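PDB 5GPO: sensor protein CzcS from Pseudomonas aeruginosa, which is the zinc-responsive histidine kinase of a two-component system probably governing metal detoxification and antibiotic resistance, represented here by its sensor domain. Local coordinates for residues L53-S58 against Q62-F67; L82-A87 against Q91-S96. One frame throughout, in Å; residues are numbered along the deposited sequence.

Contact 1 of 2, residues L53-S58 against Q62-F67; sequences LSILDS and QPLMSF
Strands 51-57 and 63-68 pair here as an antiparallel beta hairpin at one border of the sensor domain's sheet. Leu53 and Phe67 form a hydrogen-bonded pair. Leu53 N gives a nearly straight bond to Phe67 O (2.9 Å, 175° at the hydrogen), and Phe67 N returns one to Leu53 O. Ile55 and Met65 form the next such pair, with Ile55 N to Met65 O at 2.8 Å. Ile55 O accepts two hydrogen bonds, from Leu64 N at 2.7 Å and from Met65 N at 3.1 Å. Two residues, Leu64 and Met65, thus stand opposite Ile55, and the register shifts by one. Beyond them, Asp57 N reaches Gln62 O at 2.9 Å.

Leu53, Ile55, Met65 and Phe67 share one face of the sheet. The CD2 methyl of Leu53 lies 3.8 Å from CZ of the Phe67 ring. Phe67 CG sits between its backbone N and carbonyl carbon (chi1 48°), and the ring runs alongside Leu53. Ile55 CD1 meets Met65 SD at 4.2 Å, the two side chains abreast. Leu41 of the second subunit packs on both. The Leu56 and Pro63 side chains diverge, though Leu56 CD2 still touches Pro63 CA and CB. Ile55 O, shared by Leu64 N and Met65 N, marks a classic beta bulge within the hairpin.

Contact 2 of 2, residues L82-A87 against Q91-S96; sequences LARLQA and QPVFQS
The last turn of helix 75-86 runs roughly antiparallel to the strand that follows, at 155° between the directions of helix 82-86 and strand 93-96. The axes of these two short pieces come within 9.2 Å, and Leu85 and Val93 are the nearest backbone pair. This is helix-on-sheet packing in an alpha+beta domain: a short loop brings the chain from the helix into a border strand of the antiparallel sheet. A cis peptide bond precedes Pro92, just before the strand.

Val93 is the central side chain, and its two methyls meet different partners. CG2 packs against Leu85 CD2 at 3.8 Å, the two side chains pointing opposite ways and overlapping along their flanks. CG1 is anti to the backbone N (chi1 178°) and lies over the centre of one face of the Arg84 guanidinium, 3.4 Å from CZ. Leu85 reaches on to Gln121 and Leu123 of strand 119-127.

Leu85 CD2 also touches the amide end of Gln91, whose side chain lies roughly perpendicular to that of Leu85. Gln91 OE1 is held by Ser111 N on the neighbouring strand. Gln91 NE2 donates to a water, which in turn donates to Leu85 O at 2.7 Å. This water ties the end of helix 75-86 to Gln91, just ahead of strand 93-98.

The Arg84 side chain bends at chi3 (66°), bringing the guanidinium across Val93 to the backbone of Phe94. Its NH1 makes a weak, strongly bent bond to Phe94 O, 2.9 Å long. Gln95 NE2 bonds to Ala77 O and, at 2.8 Å, to a second water, which also accepts from Arg84 NH1 in the guanidinium plane.

Contact 1 and contact 2 lie at opposite borders of the same antiparallel sheet, with strands 51-57, 119-127 and 104-113 between their outer strands. Their centres are about 15 Å apart. They follow in series along the chain: helix 75-86, whose last turn belongs to contact 2, comes after strand 63-68. That helix also joins them in space: Leu56 CD1 of contact 1 packs on Leu82 CD2 of contact 2 at 3.7 Å. Both touch the second subunit. In contact 1, Phe67 packs on its Ala38 and Leu53 on its Ile20; in contact 2, Pro92 packs on its Leu17 and Phe94 on its Arg10. The Phe67 side chain is about 9 Å from the bound zinc ion, whose site includes His39 and Asp43.

Contact 1 of 2, residues L53-S58 against Q62-F67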
ATOM      1  N   LEU B  53      -1.948  -9.215  -0.512  1.00 16.24           N
ATOM      2  CA  LEU B  53      -2.432 -10.032   0.596  1.00 22.08           C
ATOM      3  C   LEU B  53      -3.614 -10.877   0.155  1.00 21.90           C
ATOM      4  O   LEU B  53      -4.591 -10.350  -0.394  1.00 14.09           O
ATOM      5  CB  LEU B  53      -2.811  -9.155   1.791  1.00 16.72           C
ATOM      6  CG  LEU B  53      -3.297  -9.884   3.056  1.00 20.27           C
ATOM      7  CD1 LEU B  53      -2.264 -10.906   3.528  1.00 17.67           C
ATOM      8  CD2 LEU B  53      -3.602  -8.882   4.158  1.00 21.42           C
ATOM      9  N   SER B  54      -3.507 -12.190   0.375  1.00 18.83           N
ATOM     10  CA  SER B  54      -4.569 -13.148   0.081  0.73 18.94           C
ATOM     11  C   SER B  54      -4.972 -13.843   1.360  1.00 21.21           C
ATOM     12  O   SER B  54      -4.116 -14.378   2.083  1.00 23.34           O
ATOM     13  CB  SER B  54      -4.123 -14.197  -0.942  0.73 19.42           C
ATOM     14  OG  SER B  54      -3.995 -13.658  -2.234  0.73 19.11           O
ATOM     15  N   ILE B  55      -6.267 -13.847   1.656  1.00 18.89           N
ATOM     16  CA  ILE B  55      -6.802 -14.505   2.833  1.00 19.41           C
ATOM     17  C   ILE B  55      -7.875 -15.470   2.371  1.00 18.51           C
ATOM     18  O   ILE B  55      -8.838 -15.054   1.719  1.00 21.59           O
ATOM     19  CB  ILE B  55      -7.344 -13.479   3.833  1.00 19.85           C
ATOM     20  CG1 ILE B  55      -6.152 -12.648   4.321  1.00 20.91           C
ATOM     21  CG2 ILE B  55      -8.081 -14.173   4.983  1.00 22.60           C
ATOM     22  CD1 ILE B  55      -6.423 -11.860   5.518  1.00 31.06           C
ATOM     23  N   LEU B  56      -7.683 -16.761   2.663  1.00 15.26           N
ATOM     24  CA  LEU B  56      -8.563 -17.839   2.225  1.00 21.90           C
ATOM     25  C   LEU B  56      -9.213 -18.484   3.437  1.00 18.79           C
ATOM     26  O   LEU B  56      -8.557 -18.679   4.463  1.00 19.99           O
ATOM     27  CB  LEU B  56      -7.794 -18.931   1.469  1.00 20.59           C
ATOM     28  CG  LEU B  56      -6.716 -18.482   0.487  1.00 25.34           C
ATOM     29  CD1 LEU B  56      -6.046 -19.687  -0.141  1.00 36.33           C
ATOM     30  CD2 LEU B  56      -7.339 -17.607  -0.556  1.00 20.37           C
ATOM     31  N   ASP B  57     -10.500 -18.815   3.308  1.00 19.03           N
ATOM     32  CA  ASP B  57     -11.158 -19.713   4.257  1.00 17.48           C
ATOM     33  C   ASP B  57     -10.467 -21.079   4.256  1.00 19.46           C
ATOM     34  O   ASP B  57     -10.419 -21.765   3.226  1.00 22.41           O
ATOM     35  CB  ASP B  57     -12.641 -19.841   3.877  1.00 26.96           C
ATOM     36  CG  ASP B  57     -13.517 -20.369   5.019  1.00 25.78           C
ATOM     37  OD1 ASP B  57     -13.214 -21.434   5.578  1.00 28.31           O
ATOM     38  OD2 ASP B  57     -14.528 -19.719   5.346  1.00 27.79           O
ATOM     39  N   SER B  58      -9.917 -21.468   5.416  1.00 16.42           N
ATOM     40  CA  SER B  58      -9.222 -22.744   5.544  1.00 21.17           C
ATOM     41  C   SER B  58     -10.130 -23.928   5.239  1.00 20.46           C
ATOM     42  O   SER B  58      -9.648 -24.980   4.823  1.00 17.60           O
ATOM     43  CB  SER B  58      -8.668 -22.918   6.960  1.00 17.08           C
ATOM     44  OG  SER B  58      -7.671 -21.952   7.272  1.00 25.44           O
ATOM     45  N   GLN B  62     -11.707 -21.160  -0.309  1.00 24.54           N
ATOM     46  CA  GLN B  62     -12.202 -20.040  -1.103  1.00 22.73           C
ATOM     47  C   GLN B  62     -11.615 -18.718  -0.611  1.00 23.42           C
ATOM     48  O   GLN B  62     -11.470 -18.506   0.596  1.00 20.99           O
ATOM     49  CB  GLN B  62     -13.730 -19.996  -1.057  1.00 26.31           C
ATOM     50  CG  GLN B  62     -14.381 -21.192  -1.772  1.00 28.13           C
ATOM     51  CD  GLN B  62     -14.348 -21.057  -3.281  1.00 32.03           C
ATOM     52  OE1 GLN B  62     -14.625 -19.991  -3.816  1.00 34.91           O
ATOM     53  NE2 GLN B  62     -13.995 -22.136  -3.976  1.00 35.47           N
ATOM     54  N   PRO B  63     -11.266 -17.810  -1.523  1.00 26.22           N
ATOM     55  CA  PRO B  63     -10.744 -16.509  -1.083  1.00 23.42           C
ATOM     56  C   PRO B  63     -11.781 -15.753  -0.266  1.00 22.70           C
ATOM     57  O   PRO B  63     -12.962 -15.711  -0.615  1.00 24.30           O
ATOM     58  CB  PRO B  63     -10.406 -15.789  -2.398  1.00 30.06           C
ATOM     59  CG  PRO B  63     -11.042 -16.584  -3.498  1.00 26.56           C
ATOM     60  CD  PRO B  63     -11.174 -18.001  -2.979  1.00 27.42           C
ATOM     61  N   LEU B  64     -11.344 -15.196   0.860  1.00 20.96           N
ATOM     62  CA  LEU B  64     -12.190 -14.293   1.622  1.00 25.48           C
ATOM     63  C   LEU B  64     -11.824 -12.841   1.365  1.00 25.26           C
ATOM     64  O   LEU B  64     -12.715 -11.997   1.252  1.00 25.06           O
ATOM     65  CB  LEU B  64     -12.110 -14.603   3.124  1.00 29.13           C
ATOM     66  CG  LEU B  64     -12.671 -13.557   4.102  1.00 35.99           C
ATOM     67  CD1 LEU B  64     -14.159 -13.295   3.873  1.00 37.40           C
ATOM     68  CD2 LEU B  64     -12.424 -13.935   5.555  1.00 32.06           C
ATOM     69  N   MET B  65     -10.531 -12.540   1.263  1.00 23.24           N
ATOM     70  CA  MET B  65     -10.067 -11.195   0.939  1.00 25.17           C
ATOM     71  C   MET B  65      -8.871 -11.294   0.017  1.00 17.02           C
ATOM     72  O   MET B  65      -8.032 -12.180   0.178  1.00 20.43           O
ATOM     73  CB  MET B  65      -9.634 -10.398   2.166  1.00 20.66           C
ATOM     74  CG  MET B  65     -10.620 -10.259   3.279  1.00 29.26           C
ATOM     75  SD  MET B  65      -9.685  -9.444   4.588  1.00 27.66           S
ATOM     76  CE  MET B  65     -10.805  -9.641   5.963  1.00 31.56           C
ATOM     77  N   SER B  66      -8.786 -10.366  -0.927  1.00 17.51           N
ATOM     78  CA  SER B  66      -7.655 -10.301  -1.836  1.00 18.58           C
ATOM     79  C   SER B  66      -7.471  -8.841  -2.228  1.00 20.04           C
ATOM     80  O   SER B  66      -8.428  -8.212  -2.683  1.00 18.40           O
ATOM     81  CB  SER B  66      -7.907 -11.181  -3.060  1.00 22.97           C
ATOM     82  OG  SER B  66      -6.818 -11.139  -3.954  1.00 25.77           O
ATOM     83  N   PHE B  67      -6.277  -8.288  -1.999  1.00 20.81           N
ATOM     84  CA  PHE B  67      -6.000  -6.926  -2.444  1.00 17.08           C
ATOM     85  C   PHE B  67      -4.496  -6.675  -2.460  1.00 21.38           C
ATOM     86  O   PHE B  67      -3.710  -7.429  -1.893  1.00 18.21           O
ATOM     87  CB  PHE B  67      -6.710  -5.891  -1.561  1.00 20.59           C
ATOM     88  CG  PHE B  67      -6.529  -6.118  -0.091  1.00 20.64           C
ATOM     89  CD1 PHE B  67      -5.359  -5.733   0.549  1.00 19.35           C
ATOM     90  CD2 PHE B  67      -7.536  -6.701   0.661  1.00 22.18           C
ATOM     91  CE1 PHE B  67      -5.193  -5.928   1.911  1.00 20.11           C
ATOM     92  CE2 PHE B  67      -7.379  -6.905   2.023  1.00 22.91           C
ATOM     93  CZ  PHE B  67      -6.207  -6.513   2.652  1.00 20.37           C
TER

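Contact 2 of 2, residues L82-A87 against Q91-S96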
ATOM      1  N   LEU B  82       0.340 -22.287  -0.485  1.00 15.26           N
ATOM      2  CA  LEU B  82      -0.862 -22.829   0.130  1.00 19.61           C
ATOM      3  C   LEU B  82      -0.754 -24.336   0.301  1.00 28.11           C
ATOM      4  O   LEU B  82      -1.255 -24.891   1.287  1.00 23.59           O
ATOM      5  CB  LEU B  82      -2.092 -22.491  -0.719  1.00 21.70           C
ATOM      6  CG  LEU B  82      -3.385 -23.198  -0.301  1.00 24.29           C
ATOM      7  CD1 LEU B  82      -3.746 -22.777   1.127  1.00 25.49           C
ATOM      8  CD2 LEU B  82      -4.519 -22.857  -1.263  1.00 22.65           C
ATOM      9  N   ALA B  83      -0.079 -25.006  -0.633  1.00 26.23           N
ATOM     10  CA  ALA B  83       0.085 -26.450  -0.527  1.00 25.77           C
ATOM     11  C   ALA B  83       1.023 -26.805   0.619  1.00 28.90           C
ATOM     12  O   ALA B  83       0.813 -27.805   1.316  1.00 27.02           O
ATOM     13  CB  ALA B  83       0.597 -27.019  -1.849  1.00 27.48           C
ATOM     14  N   ARG B  84       2.054 -25.990   0.846  1.00 25.52           N
ATOM     15  CA  ARG B  84       2.934 -26.268   1.976  1.00 31.33           C
ATOM     16  C   ARG B  84       2.207 -26.072   3.300  1.00 26.27           C
ATOM     17  O   ARG B  84       2.418 -26.840   4.245  1.00 29.52           O
ATOM     18  CB  ARG B  84       4.189 -25.405   1.889  1.00 27.48           C
ATOM     19  CG  ARG B  84       5.117 -25.884   0.794  1.00 38.17           C
ATOM     20  CD  ARG B  84       6.262 -24.924   0.559  1.00 39.36           C
ATOM     21  NE  ARG B  84       7.167 -24.848   1.701  1.00 37.07           N
ATOM     22  CZ  ARG B  84       8.166 -23.974   1.790  1.00 42.16           C
ATOM     23  NH1 ARG B  84       8.364 -23.104   0.810  1.00 37.92           N
ATOM     24  NH2 ARG B  84       8.951 -23.956   2.862  1.00 35.51           N
ATOM     25  N   LEU B  85       1.324 -25.071   3.382  1.00 24.42           N
ATOM     26  CA  LEU B  85       0.542 -24.857   4.600  1.00 24.26           C
ATOM     27  C   LEU B  85      -0.382 -26.041   4.867  1.00 33.49           C
ATOM     28  O   LEU B  85      -0.480 -26.534   5.997  1.00 34.89           O
ATOM     29  CB  LEU B  85      -0.272 -23.568   4.480  1.00 32.04           C
ATOM     30  CG  LEU B  85       0.460 -22.229   4.529  1.00 26.55           C
ATOM     31  CD1 LEU B  85      -0.516 -21.085   4.250  1.00 25.11           C
ATOM     32  CD2 LEU B  85       1.139 -22.029   5.875  1.00 30.53           C
ATOM     33  N   GLN B  86      -1.065 -26.517   3.825  1.00 31.42           N
ATOM     34  CA  GLN B  86      -2.017 -27.608   3.986  1.00 33.69           C
ATOM     35  C   GLN B  86      -1.335 -28.950   4.231  1.00 42.16           C
ATOM     36  O   GLN B  86      -1.997 -29.887   4.696  1.00 44.33           O
ATOM     37  CB  GLN B  86      -2.930 -27.659   2.760  1.00 29.06           C
ATOM     38  CG  GLN B  86      -3.788 -26.396   2.644  1.00 38.60           C
ATOM     39  CD  GLN B  86      -4.750 -26.410   1.466  1.00 45.47           C
ATOM     40  OE1 GLN B  86      -4.471 -27.002   0.422  1.00 40.41           O
ATOM     41  NE2 GLN B  86      -5.896 -25.759   1.634  1.00 41.54           N
ATOM     42  N   ALA B  87      -0.035 -29.066   3.945  1.00 29.62           N
ATOM     43  CA  ALA B  87       0.747 -30.236   4.328  1.00 36.03           C
ATOM     44  C   ALA B  87       1.441 -30.063   5.685  1.00 40.03           C
ATOM     45  O   ALA B  87       2.459 -30.724   5.945  1.00 42.79           O
ATOM     46  CB  ALA B  87       1.772 -30.567   3.242  1.00 32.47           C
ATOM     47  N   GLN B  91       5.188 -23.441  10.557  1.00 27.24           N
ATOM     48  CA  GLN B  91       4.744 -22.073  10.290  1.00 27.03           C
ATOM     49  C   GLN B  91       5.507 -21.045  11.122  1.00 32.28           C
ATOM     50  O   GLN B  91       5.925 -21.340  12.244  1.00 25.80           O
ATOM     51  CB  GLN B  91       3.249 -21.946  10.548  1.00 26.55           C
ATOM     52  CG  GLN B  91       2.411 -22.876   9.684  1.00 31.16           C
ATOM     53  CD  GLN B  91       0.942 -22.526   9.741  1.00 29.49           C
ATOM     54  OE1 GLN B  91       0.558 -21.527  10.352  1.00 27.09           O
ATOM     55  NE2 GLN B  91       0.112 -23.337   9.092  1.00 33.05           N
ATOM     56  N   PRO B  92       5.690 -19.827  10.573  1.00 25.26           N
ATOM     57  CA  PRO B  92       5.261 -19.434   9.227  1.00 22.87           C
ATOM     58  C   PRO B  92       6.121 -20.074   8.128  1.00 26.31           C
ATOM     59  O   PRO B  92       7.284 -20.398   8.360  1.00 22.96           O
ATOM     60  CB  PRO B  92       5.403 -17.906   9.250  1.00 22.43           C
ATOM     61  CG  PRO B  92       6.459 -17.642  10.268  1.00 25.31           C
ATOM     62  CD  PRO B  92       6.263 -18.694  11.324  1.00 28.19           C
ATOM     63  N   VAL B  93       5.523 -20.293   6.963  1.00 20.84           N
ATOM     64  CA  VAL B  93       6.211 -20.869   5.813  1.00 17.05           C
ATOM     65  C   VAL B  93       6.697 -19.737   4.915  1.00 22.21           C
ATOM     66  O   VAL B  93       5.920 -18.853   4.542  1.00 18.65           O
ATOM     67  CB  VAL B  93       5.282 -21.820   5.033  1.00 27.29           C
ATOM     68  CG1 VAL B  93       6.001 -22.379   3.822  1.00 24.82           C
ATOM     69  CG2 VAL B  93       4.786 -22.960   5.928  1.00 26.72           C
ATOM     70  N   PHE B  94       7.976 -19.776   4.550  1.00 20.02           N
ATOM     71  CA  PHE B  94       8.580 -18.800   3.662  1.00 22.33           C
ATOM     72  C   PHE B  94       8.725 -19.389   2.273  1.00 24.84           C
ATOM     73  O   PHE B  94       8.970 -20.587   2.099  1.00 26.38           O
ATOM     74  CB  PHE B  94       9.959 -18.357   4.156  1.00 30.08           C
ATOM     75  CG  PHE B  94       9.908 -17.350   5.256  1.00 25.34           C
ATOM     76  CD1 PHE B  94       9.831 -15.996   4.960  1.00 29.36           C
ATOM     77  CD2 PHE B  94       9.942 -17.749   6.583  1.00 22.37           C
ATOM     78  CE1 PHE B  94       9.786 -15.047   5.980  1.00 28.02           C
ATOM     79  CE2 PHE B  94       9.906 -16.810   7.604  1.00 30.46           C
ATOM     80  CZ  PHE B  94       9.822 -15.456   7.299  1.00 24.20           C
ATOM     81  N   GLN B  95       8.592 -18.527   1.275  1.00 24.06           N
ATOM     82  CA  GLN B  95       8.721 -18.971  -0.101  1.00 26.37           C
ATOM     83  C   GLN B  95       9.400 -17.883  -0.902  1.00 32.31           C
ATOM     84  O   GLN B  95       8.917 -16.748  -0.935  1.00 27.93           O
ATOM     85  CB  GLN B  95       7.359 -19.291  -0.696  1.00 23.25           C
ATOM     86  CG  GLN B  95       7.436 -19.733  -2.130  1.00 22.63           C
ATOM     87  CD  GLN B  95       6.095 -19.636  -2.791  1.00 24.38           C
ATOM     88  OE1 GLN B  95       5.550 -18.534  -2.956  1.00 26.14           O
ATOM     89  NE2 GLN B  95       5.531 -20.779  -3.151  1.00 28.25           N
ATOM     90  N   SER B  96      10.522 -18.218  -1.525  1.00 23.77           N
ATOM     91  CA  SER B  96      11.065 -17.390  -2.581  1.00 24.95           C
ATOM     92  C   SER B  96      10.617 -17.974  -3.911  1.00 28.31           C
ATOM     93  O   SER B  96      10.367 -19.177  -4.025  1.00 30.08           O
ATOM     94  CB  SER B  96      12.588 -17.301  -2.500  1.00 31.88           C
ATOM     95  OG  SER B  96      12.988 -16.836  -1.220  1.00 39.02           O
TER
HETATM   96  O   HOH W   1       7.136 -22.848  -2.192  1.00 28.97           O
HETATM   97  O   HOH W   2       1.009 -25.711   8.036  1.00 29.24           O